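Local coordinates for periplasmic binding protein component of an ABC type zinc uptake transporter (Synechocystis sp., PDB 1PQ4), which probably captures zinc in the periplasm and delivers it to an ABC-type uptake transporter, binding the metal ion through histidine side chains, at residues 192-197 with 236-241; 240-245 with 282-287; 2-7 with 23-28; 17-22 with 161-166. All blocks are in the same frame, centred on the assembly; numbering follows the deposited sequence.

In the fold
From the N terminus, interaction 3 comes first: strand 24-28 returns beside strand 3-7 and closes the loop around helix 10-20. Interaction 4 crosses it, because segment 17-22 lies between the two strands while its partner, 161-166, is far along the chain in the long helix 160-185. The two contacts touch through Leu23 and Tyr163. That helix leads on to strand 192-195, where interaction 1 closes a loop of 38 residues against 236-241. Interaction 2 begins where interaction 1 ends, sharing Met240 and Val241, and brings the C-terminal helix 273-288 onto strand 240-244. The two pairs lie on opposite sides of the chain's centre, in different lobes.

Interaction 1. Residues 192-197 with 236-241; sequences KFIVFH and NNLTMV. With ZN (zinc ion), chain C.
Lys192 and Asn236 meet where the loop after helix 223-234 leads into strand 240-244, beside strand 192-195 in the alpha/beta C-terminal lobe. Lys192 NZ donates to Asn236 OD1 (2.9 Å), reaching the amide oxygen from a position tilted 31° from its carbonyl plane. The lysine chain is fully extended beyond CG and crosses the asparagine at about a right angle, and its CD also lies 3.3 Å from Asn236 OD1. Asn236 ND2 is held in turn by Thr232 O, in the helix that Asn237 closes with a Schellman motif. Further in, Leu238 CD2 packs 3.7 Å from Lys192 O, and Ile194 and Leu238 each turn CB toward the other segment, their side chains crossing at a slant. A water bridges the two backbones: it accepts from Ile194 N at 2.8 Å and donates to Met240 O. The carbonyl oxygen of the same Ile194 takes the N-H of Phe242 directly. Beyond the strand end, His197 carries the metal site: Glu244 takes its backbone N-H, Glu215 takes ND1, and Phe247 stacks on its ring. His37, His133 and a water join it on the zinc, which His197 NE2 binds at 2.1 Å.

Interaction 2. Residues 240-245 with 282-287; sequences MVFGET and QKIANA
Phe242 projects from strand 240-244 onto helix 282-287, and apolar contacts carry most of the interface. Ile284 CD1 makes a CH-pi contact over one face of the ring, 4.2 Å from the Phe242 centroid and 27° off the normal. The chi2 of Ile284, near 50°, folds this methyl toward the strand. Met240 CG lies over the opposite face, offset toward the rim, so the phenyl group is sandwiched between a residue of the helix and one of its own strand. At the start of the strand Met240 CB presses tightly on Ala287 CB (3.5 Å); the thioether chain, bent at both chi2 and chi3, curls back to bring Met240 CE to 4.0 Å from Ala287 CB. From the helix, a backbone carbonyl also reaches the ring: Lys283 O lies in its plane at the edge, 3.6 Å from Phe242 CZ. Lys283 itself leads away, its NZ donating to Leu265 O. The segment axes run nearly antiparallel (156°), 9.3 Å apart. The C-terminal helix 273-288 thus packs against one side of the strands of the C-terminal alpha/beta lobe, with strand 262-266 touching Phe242 and Lys283, while Val241 turns from the helix to pack on helix 250-259.

Interaction 3. Residues 2-7 with 23-28; sequences AMDITV and LVRVSV
Asp4 and Arg25 run alongside each other in the same direction, on one face of a parallel strand pair that belongs to a beta-alpha-beta crossover: strand 3-7, helix 10-20, strand 24-28. The carboxylate and guanidinium planes are turned 56° apart, and the salt bridge is a weak one, with Arg25 NH1 donating to Asp4 OD1 at 3.5 Å. In Arg25, CG is anti to the backbone nitrogen (chi1 173°) and chi2 is extended, which carries CD past the carboxylate, 3.4 Å from Asp4 OD1; the bend at chi3 then turns the guanidinium toward Ala2. There one guanidinium face is covered by the methyl of Ala2, whose CB is 3.6 Å from Arg25 NH2. Thr6 and Ser27 continue this polar face as neighbours, without a bond between their side chains.

The other face carries Met3, Ile5 and Val7 of one strand against Val24, Val26 and Val28 of the other. The Ile5 chain crosses Val24 at a slant, and its tip, CD1, is tight on Val24 CG1 at 3.3 Å. Val7 CG2 meets Val28 CG2 at 3.7 Å and reaches Val26 more loosely. Helix 10-20 packs on this apolar face at Val7 and Val26, helix 138-155 at Met3 and Ile5. Strand 54-57 flanks strand 3-7, leaving 24-28 as the edge strand. Five backbone bonds join the pair, and in one of them Ser27 N sits in the carbonyl plane of Ile5 O, 2.9 Å from it.

Interaction 4. Residues 17-22 with 161-166; sequences EKIGGD and DQYEAN
Tyr163 and Asn166, one turn apart on helix 160-185, face the last turn of helix 10-20 at Ile19 and Gly20. Earlier in the segment, Gln162 works from the second shell: its NE2 donates to Asn166 OD1 (2.9 Å), arriving from above that carbonyl plane, and its chain also packs on Leu23. Tyr163 comes next and presents the rim of its ring. CD2 is 3.7 Å from Ile19 O and CE2 is 4.1 Å from Gly20 CA, both partners lying near the ring plane at its edge. The phenol OH is bonded to Asp156, which fixes the far end of the ring.

The surface that Tyr163 meets is the C-terminal end of helix 10-20, the helix of the first beta-alpha-beta unit, where Gly21 leaves helical geometry with positive phi. Helix 160-185 is the long helix that spans the two lobes in this family of metal-binding proteins, so its beginning is packed here onto the N-terminal lobe. Its next contact residue, Asn166, has CG anti to its carbonyl carbon (chi1 -66°), which directs the amide at the carbonyls of the last helical turn. Asn166 ND2 donates to Ile19 O at 2.8 Å; the acceptor lies in the amide plane of the asparagine, whereas the nitrogen stands 52° out of the plane of the Ile19 carbonyl. A water accepts from the same ND2 and donates to Gly20 O. Lower on the side chain, Asn166 CB touches two carbonyl oxygens, Ile19 O and, at 3.4 Å, Lys18 O. A second water spans the backbones, donating to Lys18 O (2.7 Å) and Asn166 O (2.8 Å).

Interaction 1. Residues 192-197 with 236-241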
loop_
_atom_site.group_PDB
_atom_site.type_symbol
_atom_site.label_atom_id
_atom_site.label_comp_id
_atom_site.label_asym_id
_atom_site.label_seq_id
_atom_site.Cartn_x
_atom_site.Cartn_y
_atom_site.Cartn_z
ATOM N N LYS A 192 -4.247 17.931 8.122
ATOM C CA LYS A 192 -4.771 16.741 8.779
ATOM C C LYS A 192 -5.886 16.039 8.009
ATOM O O LYS A 192 -6.668 16.719 7.337
ATOM C CB LYS A 192 -5.306 17.164 10.146
ATOM C CG LYS A 192 -4.269 17.899 10.985
ATOM C CD LYS A 192 -4.808 18.299 12.361
ATOM C CE LYS A 192 -3.746 19.094 13.124
ATOM N NZ LYS A 192 -4.088 19.326 14.550
ATOM N N PHE A 193 -5.932 14.695 8.046
ATOM C CA PHE A 193 -7.063 13.958 7.415
ATOM C C PHE A 193 -7.369 12.756 8.308
ATOM O O PHE A 193 -6.481 12.200 8.951
ATOM C CB PHE A 193 -6.839 13.545 5.936
ATOM C CG PHE A 193 -5.713 12.567 5.702
ATOM C CD1 PHE A 193 -5.990 11.261 5.318
ATOM C CD2 PHE A 193 -4.363 12.967 5.823
ATOM C CE1 PHE A 193 -4.965 10.356 5.047
ATOM C CE2 PHE A 193 -3.304 12.056 5.551
ATOM C CZ PHE A 193 -3.615 10.753 5.162
ATOM N N ILE A 194 -8.642 12.391 8.397
ATOM C CA ILE A 194 -9.051 11.268 9.264
ATOM C C ILE A 194 -9.387 10.114 8.376
ATOM O O ILE A 194 -10.112 10.273 7.411
ATOM C CB ILE A 194 -10.325 11.586 10.044
ATOM C CG1 ILE A 194 -10.162 12.893 10.772
ATOM C CG2 ILE A 194 -10.636 10.466 11.035
ATOM C CD1 ILE A 194 -11.441 13.350 11.521
ATOM N N VAL A 195 -8.892 8.936 8.732
ATOM C CA VAL A 195 -9.115 7.730 7.964
ATOM C C VAL A 195 -9.402 6.645 8.960
ATOM O O VAL A 195 -9.103 6.768 10.145
ATOM C CB VAL A 195 -7.865 7.255 7.165
ATOM C CG1 VAL A 195 -7.577 8.184 6.086
ATOM C CG2 VAL A 195 -6.633 7.148 8.115
ATOM N N PHE A 196 -9.999 5.590 8.477
ATOM C CA PHE A 196 -10.302 4.538 9.410
ATOM C C PHE A 196 -9.030 3.749 9.702
ATOM O O PHE A 196 -8.539 3.793 10.813
ATOM C CB PHE A 196 -11.386 3.616 8.868
ATOM C CG PHE A 196 -11.702 2.498 9.815
ATOM C CD1 PHE A 196 -12.372 2.766 11.016
ATOM C CD2 PHE A 196 -11.214 1.215 9.584
ATOM C CE1 PHE A 196 -12.546 1.790 11.970
ATOM C CE2 PHE A 196 -11.393 0.214 10.564
ATOM C CZ PHE A 196 -12.062 0.526 11.750
ATOM N N HIS A 197 -8.500 3.073 8.680
ATOM C CA HIS A 197 -7.303 2.218 8.860
ATOM C C HIS A 197 -6.068 3.026 8.441
ATOM O O HIS A 197 -6.019 3.568 7.332
ATOM C CB HIS A 197 -7.482 0.982 8.001
ATOM C CG HIS A 197 -6.282 0.102 7.968
ATOM N ND1 HIS A 197 -5.917 -0.698 9.030
ATOM C CD2 HIS A 197 -5.359 -0.109 6.995
ATOM C CE1 HIS A 197 -4.827 -1.373 8.717
ATOM N NE2 HIS A 197 -4.464 -1.030 7.492
ATOM N N ASN A 236 -10.639 20.760 14.708
ATOM C CA ASN A 236 -9.773 20.961 13.548
ATOM C C ASN A 236 -10.586 21.270 12.297
ATOM O O ASN A 236 -10.055 21.304 11.193
ATOM C CB ASN A 236 -8.894 19.720 13.304
ATOM C CG ASN A 236 -7.673 19.674 14.215
ATOM O OD1 ASN A 236 -6.695 20.402 14.003
ATOM N ND2 ASN A 236 -7.723 18.823 15.236
ATOM N N ASN A 237 -11.880 21.500 12.465
ATOM C CA ASN A 237 -12.739 21.801 11.323
ATOM C C ASN A 237 -12.633 20.824 10.152
ATOM O O ASN A 237 -12.731 21.244 8.993
ATOM C CB ASN A 237 -12.447 23.210 10.788
ATOM C CG ASN A 237 -12.771 24.288 11.785
ATOM O OD1 ASN A 237 -13.937 24.588 12.034
ATOM N ND2 ASN A 237 -11.734 24.878 12.378
ATOM N N LEU A 238 -12.470 19.528 10.417
ATOM C CA LEU A 238 -12.364 18.584 9.294
ATOM C C LEU A 238 -13.679 18.468 8.490
ATOM O O LEU A 238 -14.769 18.408 9.042
ATOM C CB LEU A 238 -11.866 17.227 9.795
ATOM C CG LEU A 238 -10.492 17.380 10.470
ATOM C CD1 LEU A 238 -10.052 16.050 11.025
ATOM C CD2 LEU A 238 -9.449 17.918 9.470
ATOM N N THR A 239 -13.544 18.452 7.179
ATOM C CA THR A 239 -14.656 18.441 6.237
ATOM C C THR A 239 -15.105 17.092 5.692
ATOM O O THR A 239 -16.198 16.954 5.127
ATOM C CB THR A 239 -14.247 19.340 5.030
ATOM O OG1 THR A 239 -14.724 20.674 5.259
ATOM C CG2 THR A 239 -14.753 18.794 3.667
ATOM N N MET A 240 -14.251 16.095 5.847
ATOM C CA MET A 240 -14.546 14.816 5.273
ATOM C C MET A 240 -13.946 13.741 6.124
ATOM O O MET A 240 -12.951 13.978 6.814
ATOM C CB MET A 240 -13.940 14.772 3.885
ATOM C CG MET A 240 -14.451 13.695 2.994
ATOM S SD MET A 240 -15.872 14.340 2.150
ATOM C CE MET A 240 -15.145 15.847 1.433
ATOM N N VAL A 241 -14.551 12.567 6.111
ATOM C CA VAL A 241 -13.992 11.473 6.888
ATOM C C VAL A 241 -13.787 10.372 5.867
ATOM O O VAL A 241 -14.682 10.099 5.056
ATOM C CB VAL A 241 -14.934 10.986 8.005
ATOM C CG1 VAL A 241 -14.289 9.832 8.749
ATOM C CG2 VAL A 241 -15.227 12.145 8.960
HETATM ZN ZN ZN C . -3.050 -1.915 6.287
HETATM O O HOH W 1 -10.381 14.111 6.965
HETATM O O HOH W 2 -3.671 -1.936 4.093
#

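Interaction 2. Residues 240-245 with 282-287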
loop_
_atom_site.group_PDB
_atom_site.type_symbol
_atom_site.label_atom_id
_atom_site.label_comp_id
_atom_site.label_asym_id
_atom_site.label_seq_id
_atom_site.Cartn_x
_atom_site.Cartn_y
_atom_site.Cartn_z
ATOM N N MET A 240 -14.251 16.095 5.847
ATOM C CA MET A 240 -14.546 14.816 5.273
ATOM C C MET A 240 -13.946 13.741 6.124
ATOM O O MET A 240 -12.951 13.978 6.814
ATOM C CB MET A 240 -13.940 14.772 3.885
ATOM C CG MET A 240 -14.451 13.695 2.994
ATOM S SD MET A 240 -15.872 14.340 2.150
ATOM C CE MET A 240 -15.145 15.847 1.433
ATOM N N VAL A 241 -14.551 12.567 6.111
ATOM C CA VAL A 241 -13.992 11.473 6.888
ATOM C C VAL A 241 -13.787 10.372 5.867
ATOM O O VAL A 241 -14.682 10.099 5.056
ATOM C CB VAL A 241 -14.934 10.986 8.005
ATOM C CG1 VAL A 241 -14.289 9.832 8.749
ATOM C CG2 VAL A 241 -15.227 12.145 8.960
ATOM N N PHE A 242 -12.595 9.774 5.866
ATOM C CA PHE A 242 -12.330 8.742 4.893
ATOM C C PHE A 242 -12.436 7.373 5.512
ATOM O O PHE A 242 -12.142 7.185 6.679
ATOM C CB PHE A 242 -10.942 8.931 4.318
ATOM C CG PHE A 242 -10.794 10.189 3.567
ATOM C CD1 PHE A 242 -10.155 11.284 4.140
ATOM C CD2 PHE A 242 -11.309 10.296 2.285
ATOM C CE1 PHE A 242 -10.028 12.485 3.442
ATOM C CE2 PHE A 242 -11.176 11.514 1.565
ATOM C CZ PHE A 242 -10.537 12.595 2.153
ATOM N N GLY A 243 -12.894 6.432 4.709
ATOM C CA GLY A 243 -12.989 5.050 5.161
ATOM C C GLY A 243 -12.258 4.288 4.074
ATOM O O GLY A 243 -11.805 4.864 3.086
ATOM N N GLU A 244 -12.133 2.996 4.240
ATOM C CA GLU A 244 -11.430 2.185 3.256
ATOM C C GLU A 244 -12.356 1.055 2.863
ATOM O O GLU A 244 -13.135 0.565 3.701
ATOM C CB GLU A 244 -10.129 1.645 3.882
ATOM C CG GLU A 244 -8.998 2.584 3.729
ATOM C CD GLU A 244 -8.518 3.191 5.028
ATOM O OE1 GLU A 244 -9.367 3.403 5.942
ATOM O OE2 GLU A 244 -7.282 3.468 5.100
ATOM N N THR A 245 -12.282 0.638 1.601
ATOM C CA THR A 245 -13.159 -0.433 1.102
ATOM C C THR A 245 -13.024 -1.742 1.819
ATOM O O THR A 245 -13.984 -2.482 1.915
ATOM C CB THR A 245 -12.900 -0.806 -0.380
ATOM O OG1 THR A 245 -11.921 0.081 -0.966
ATOM C CG2 THR A 245 -14.198 -0.754 -1.145
ATOM N N GLN A 282 -6.165 14.131 -4.625
ATOM C CA GLN A 282 -7.246 15.072 -4.964
ATOM C C GLN A 282 -8.370 15.008 -3.926
ATOM O O GLN A 282 -8.971 16.052 -3.569
ATOM C CB GLN A 282 -7.792 14.744 -6.350
ATOM C CG GLN A 282 -6.741 15.035 -7.388
ATOM C CD GLN A 282 -7.138 14.547 -8.758
ATOM O OE1 GLN A 282 -7.823 13.517 -8.892
ATOM N NE2 GLN A 282 -6.690 15.262 -9.793
ATOM N N LYS A 283 -8.680 13.792 -3.455
ATOM C CA LYS A 283 -9.707 13.683 -2.404
ATOM C C LYS A 283 -9.314 14.394 -1.148
ATOM O O LYS A 283 -10.126 15.061 -0.482
ATOM C CB LYS A 283 -9.997 12.220 -2.064
ATOM C CG LYS A 283 -11.030 11.636 -3.015
ATOM C CD LYS A 283 -11.309 10.172 -2.799
ATOM C CE LYS A 283 -12.371 9.739 -3.848
ATOM N NZ LYS A 283 -12.438 8.257 -3.929
ATOM N N ILE A 284 -8.046 14.269 -0.790
ATOM C CA ILE A 284 -7.599 14.927 0.419
ATOM C C ILE A 284 -7.594 16.429 0.214
ATOM O O ILE A 284 -7.988 17.186 1.103
ATOM C CB ILE A 284 -6.188 14.438 0.830
ATOM C CG1 ILE A 284 -6.309 13.022 1.418
ATOM C CG2 ILE A 284 -5.574 15.382 1.870
ATOM C CD1 ILE A 284 -7.082 11.944 0.661
ATOM N N ALA A 285 -7.123 16.857 -0.950
ATOM C CA ALA A 285 -7.098 18.296 -1.218
ATOM C C ALA A 285 -8.544 18.853 -1.203
ATOM O O ALA A 285 -8.813 19.916 -0.638
ATOM C CB ALA A 285 -6.439 18.576 -2.586
ATOM N N ASN A 286 -9.473 18.135 -1.814
ATOM C CA ASN A 286 -10.845 18.625 -1.839
ATOM C C ASN A 286 -11.427 18.770 -0.459
ATOM O O ASN A 286 -12.223 19.668 -0.197
ATOM C CB ASN A 286 -11.742 17.707 -2.653
ATOM C CG ASN A 286 -11.453 17.783 -4.123
ATOM O OD1 ASN A 286 -10.745 18.688 -4.576
ATOM N ND2 ASN A 286 -11.997 16.834 -4.892
ATOM N N ALA A 287 -11.021 17.887 0.432
ATOM C CA ALA A 287 -11.552 17.905 1.768
ATOM C C ALA A 287 -10.969 18.972 2.655
ATOM O O ALA A 287 -11.631 19.413 3.578
ATOM C CB ALA A 287 -11.361 16.544 2.420
#

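Interaction 3. Residues 2-7 with 23-28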
loop_
_atom_site.group_PDB
_atom_site.type_symbol
_atom_site.label_atom_id
_atom_site.label_comp_id
_atom_site.label_asym_id
_atom_site.label_seq_id
_atom_site.Cartn_x
_atom_site.Cartn_y
_atom_site.Cartn_z
ATOM N N ALA A 2 7.315 -16.645 -20.341
ATOM C CA ALA A 2 7.302 -15.718 -19.206
ATOM C C ALA A 2 7.566 -16.381 -17.841
ATOM O O ALA A 2 7.218 -17.534 -17.617
ATOM C CB ALA A 2 5.976 -14.968 -19.145
ATOM N N MET A 3 8.146 -15.618 -16.917
ATOM C CA MET A 3 8.397 -16.121 -15.586
ATOM C C MET A 3 7.106 -15.961 -14.747
ATOM O O MET A 3 6.500 -14.899 -14.738
ATOM C CB MET A 3 9.495 -15.278 -14.970
ATOM C CG MET A 3 10.061 -15.639 -13.644
ATOM S SD MET A 3 11.852 -15.108 -13.707
ATOM C CE MET A 3 12.387 -16.202 -14.961
ATOM N N ASP A 4 6.696 -17.017 -14.057
ATOM C CA ASP A 4 5.533 -16.958 -13.162
ATOM C C ASP A 4 5.991 -16.400 -11.835
ATOM O O ASP A 4 6.860 -16.975 -11.179
ATOM C CB ASP A 4 4.961 -18.344 -12.922
ATOM C CG ASP A 4 4.123 -18.810 -14.083
ATOM O OD1 ASP A 4 3.173 -18.086 -14.412
ATOM O OD2 ASP A 4 4.416 -19.862 -14.669
ATOM N N ILE A 5 5.359 -15.304 -11.429
ATOM C CA ILE A 5 5.711 -14.606 -10.198
ATOM C C ILE A 5 4.441 -14.324 -9.448
ATOM O O ILE A 5 3.432 -13.931 -10.038
ATOM C CB ILE A 5 6.406 -13.235 -10.530
ATOM C CG1 ILE A 5 7.680 -13.516 -11.334
ATOM C CG2 ILE A 5 6.755 -12.429 -9.238
ATOM C CD1 ILE A 5 8.398 -12.286 -11.884
ATOM N N THR A 6 4.491 -14.529 -8.147
ATOM C CA THR A 6 3.354 -14.258 -7.310
ATOM C C THR A 6 3.721 -13.108 -6.415
ATOM O O THR A 6 4.879 -12.980 -5.901
ATOM C CB THR A 6 2.976 -15.517 -6.468
ATOM O OG1 THR A 6 2.536 -16.562 -7.348
ATOM C CG2 THR A 6 1.830 -15.196 -5.534
ATOM N N VAL A 7 2.758 -12.218 -6.218
ATOM C CA VAL A 7 3.007 -11.115 -5.308
ATOM C C VAL A 7 1.915 -11.135 -4.235
ATOM O O VAL A 7 0.885 -11.786 -4.409
ATOM C CB VAL A 7 2.984 -9.748 -6.026
ATOM C CG1 VAL A 7 4.032 -9.751 -7.168
ATOM C CG2 VAL A 7 1.568 -9.485 -6.569
ATOM N N LEU A 23 7.647 -10.219 -19.938
ATOM C CA LEU A 23 8.576 -11.235 -19.442
ATOM C C LEU A 23 8.107 -11.930 -18.165
ATOM O O LEU A 23 8.732 -12.884 -17.731
ATOM C CB LEU A 23 9.937 -10.600 -19.157
ATOM C CG LEU A 23 10.474 -9.943 -20.442
ATOM C CD1 LEU A 23 11.718 -9.133 -20.130
ATOM C CD2 LEU A 23 10.798 -11.064 -21.450
ATOM N N VAL A 24 7.056 -11.411 -17.536
ATOM C CA VAL A 24 6.547 -12.016 -16.307
ATOM C C VAL A 24 5.017 -12.204 -16.431
ATOM O O VAL A 24 4.352 -11.554 -17.224
ATOM C CB VAL A 24 6.841 -11.126 -15.031
ATOM C CG1 VAL A 24 8.408 -10.923 -14.840
ATOM C CG2 VAL A 24 6.175 -9.761 -15.143
ATOM N N ARG A 25 4.486 -13.123 -15.645
ATOM C CA ARG A 25 3.054 -13.391 -15.628
ATOM C C ARG A 25 2.779 -13.354 -14.133
ATOM O O ARG A 25 3.326 -14.145 -13.358
ATOM C CB ARG A 25 2.776 -14.765 -16.196
ATOM C CG ARG A 25 1.340 -15.216 -16.067
ATOM C CD ARG A 25 1.269 -16.586 -16.739
ATOM N NE ARG A 25 1.769 -16.472 -18.099
ATOM C CZ ARG A 25 2.762 -17.194 -18.612
ATOM N NH1 ARG A 25 3.400 -18.111 -17.884
ATOM N NH2 ARG A 25 3.097 -16.988 -19.872
ATOM N N VAL A 26 1.972 -12.393 -13.731
ATOM C CA VAL A 26 1.742 -12.141 -12.318
ATOM C C VAL A 26 0.488 -12.714 -11.722
ATOM O O VAL A 26 -0.605 -12.557 -12.294
ATOM C CB VAL A 26 1.691 -10.615 -12.068
ATOM C CG1 VAL A 26 1.470 -10.341 -10.570
ATOM C CG2 VAL A 26 2.965 -9.952 -12.576
ATOM N N SER A 27 0.648 -13.335 -10.557
ATOM C CA SER A 27 -0.497 -13.868 -9.794
ATOM C C SER A 27 -0.500 -13.050 -8.494
ATOM O O SER A 27 0.552 -12.562 -8.073
ATOM C CB SER A 27 -0.326 -15.355 -9.464
ATOM O OG SER A 27 -0.541 -16.164 -10.619
ATOM N N VAL A 28 -1.663 -12.900 -7.862
ATOM C CA VAL A 28 -1.760 -12.101 -6.623
ATOM C C VAL A 28 -2.447 -12.920 -5.526
ATOM O O VAL A 28 -3.469 -13.553 -5.757
ATOM C CB VAL A 28 -2.575 -10.813 -6.877
ATOM C CG1 VAL A 28 -2.733 -9.973 -5.562
ATOM C CG2 VAL A 28 -1.839 -9.976 -7.971
#

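Interaction 4. Residues 17-22 with 161-166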
loop_
_atom_site.group_PDB
_atom_site.type_symbol
_atom_site.label_atom_id
_atom_site.label_comp_id
_atom_site.label_asym_id
_atom_site.label_seq_id
_atom_site.Cartn_x
_atom_site.Cartn_y
_atom_site.Cartn_z
ATOM N N GLU A 17 4.275 -5.382 -13.387
ATOM C CA GLU A 17 3.950 -5.168 -14.816
ATOM C C GLU A 17 4.878 -4.088 -15.399
ATOM O O GLU A 17 5.343 -4.218 -16.509
ATOM C CB GLU A 17 2.487 -4.722 -14.974
ATOM C CG GLU A 17 2.001 -4.550 -16.432
ATOM C CD GLU A 17 2.200 -5.789 -17.298
ATOM O OE1 GLU A 17 2.193 -6.934 -16.769
ATOM O OE2 GLU A 17 2.357 -5.612 -18.538
ATOM N N LYS A 18 5.121 -3.024 -14.654
ATOM C CA LYS A 18 5.976 -1.927 -15.132
ATOM C C LYS A 18 7.431 -2.391 -15.317
ATOM O O LYS A 18 8.120 -2.017 -16.263
ATOM C CB LYS A 18 5.962 -0.788 -14.101
ATOM C CG LYS A 18 4.669 0.030 -14.134
ATOM C CD LYS A 18 4.691 0.941 -15.397
ATOM C CE LYS A 18 3.320 1.602 -15.683
ATOM N NZ LYS A 18 3.486 2.725 -16.672
ATOM N N ILE A 19 7.880 -3.228 -14.401
ATOM C CA ILE A 19 9.283 -3.674 -14.437
ATOM C C ILE A 19 9.500 -4.833 -15.386
ATOM O O ILE A 19 10.479 -4.878 -16.140
ATOM C CB ILE A 19 9.700 -4.072 -13.015
ATOM C CG1 ILE A 19 9.781 -2.826 -12.145
ATOM C CG2 ILE A 19 11.052 -4.882 -13.034
ATOM C CD1 ILE A 19 9.872 -3.100 -10.649
ATOM N N GLY A 20 8.550 -5.757 -15.402
ATOM C CA GLY A 20 8.700 -6.962 -16.219
ATOM C C GLY A 20 7.980 -7.019 -17.544
ATOM O O GLY A 20 8.439 -7.702 -18.467
ATOM N N GLY A 21 6.837 -6.339 -17.640
ATOM C CA GLY A 21 6.077 -6.367 -18.884
ATOM C C GLY A 21 5.760 -7.807 -19.268
ATOM O O GLY A 21 5.402 -8.595 -18.415
ATOM N N ASP A 22 5.911 -8.148 -20.547
ATOM C CA ASP A 22 5.603 -9.487 -21.045
ATOM C C ASP A 22 6.541 -10.582 -20.580
ATOM O O ASP A 22 6.288 -11.761 -20.835
ATOM C CB ASP A 22 5.601 -9.503 -22.580
ATOM C CG ASP A 22 4.473 -8.724 -23.159
ATOM O OD1 ASP A 22 3.465 -8.518 -22.439
ATOM O OD2 ASP A 22 4.594 -8.325 -24.344
ATOM N N ASP A 161 18.983 -6.541 -19.807
ATOM C CA ASP A 161 18.919 -5.201 -20.374
ATOM C C ASP A 161 17.500 -4.638 -20.389
ATOM O O ASP A 161 17.302 -3.422 -20.197
ATOM C CB ASP A 161 19.483 -5.185 -21.794
ATOM C CG ASP A 161 21.024 -5.304 -21.832
ATOM O OD1 ASP A 161 21.693 -4.976 -20.838
ATOM O OD2 ASP A 161 21.567 -5.701 -22.882
ATOM N N GLN A 162 16.518 -5.507 -20.633
ATOM C CA GLN A 162 15.129 -5.053 -20.694
ATOM C C GLN A 162 14.629 -4.698 -19.289
ATOM O O GLN A 162 13.956 -3.691 -19.116
ATOM C CB GLN A 162 14.223 -6.116 -21.344
ATOM C CG GLN A 162 12.834 -5.603 -21.673
ATOM C CD GLN A 162 12.877 -4.495 -22.744
ATOM O OE1 GLN A 162 13.331 -4.740 -23.875
ATOM N NE2 GLN A 162 12.419 -3.278 -22.395
ATOM N N TYR A 163 14.961 -5.500 -18.283
ATOM C CA TYR A 163 14.517 -5.144 -16.921
ATOM C C TYR A 163 15.099 -3.809 -16.490
ATOM O O TYR A 163 14.441 -3.039 -15.770
ATOM C CB TYR A 163 14.959 -6.189 -15.892
ATOM C CG TYR A 163 14.285 -7.539 -16.044
ATOM C CD1 TYR A 163 15.042 -8.686 -16.307
ATOM C CD2 TYR A 163 12.889 -7.658 -15.996
ATOM C CE1 TYR A 163 14.444 -9.911 -16.534
ATOM C CE2 TYR A 163 12.277 -8.879 -16.223
ATOM C CZ TYR A 163 13.064 -10.012 -16.493
ATOM O OH TYR A 163 12.487 -11.246 -16.693
ATOM N N GLU A 164 16.359 -3.542 -16.866
ATOM C CA GLU A 164 17.007 -2.274 -16.513
ATOM C C GLU A 164 16.366 -1.105 -17.209
ATOM O O GLU A 164 16.176 -0.047 -16.612
ATOM C CB GLU A 164 18.489 -2.259 -16.935
ATOM C CG GLU A 164 19.193 -3.502 -16.591
ATOM C CD GLU A 164 20.253 -3.259 -15.592
ATOM O OE1 GLU A 164 19.901 -3.118 -14.399
ATOM O OE2 GLU A 164 21.430 -3.191 -16.012
ATOM N N ALA A 165 16.093 -1.260 -18.498
ATOM C CA ALA A 165 15.453 -0.158 -19.216
ATOM C C ALA A 165 14.029 0.040 -18.638
ATOM O O ALA A 165 13.561 1.200 -18.442
ATOM C CB ALA A 165 15.366 -0.486 -20.732
ATOM N N ASN A 166 13.324 -1.073 -18.404
ATOM C CA ASN A 166 11.951 -0.928 -17.842
ATOM C C ASN A 166 12.031 -0.269 -16.464
ATOM O O ASN A 166 11.185 0.533 -16.114
ATOM C CB ASN A 166 11.214 -2.267 -17.669
ATOM C CG ASN A 166 10.909 -2.957 -18.970
ATOM O OD1 ASN A 166 10.972 -2.373 -20.055
ATOM N ND2 ASN A 166 10.544 -4.218 -18.872
HETATM O O HOH W 3 8.542 0.572 -17.022
HETATM O O HOH W 4 9.420 -6.097 -20.857
#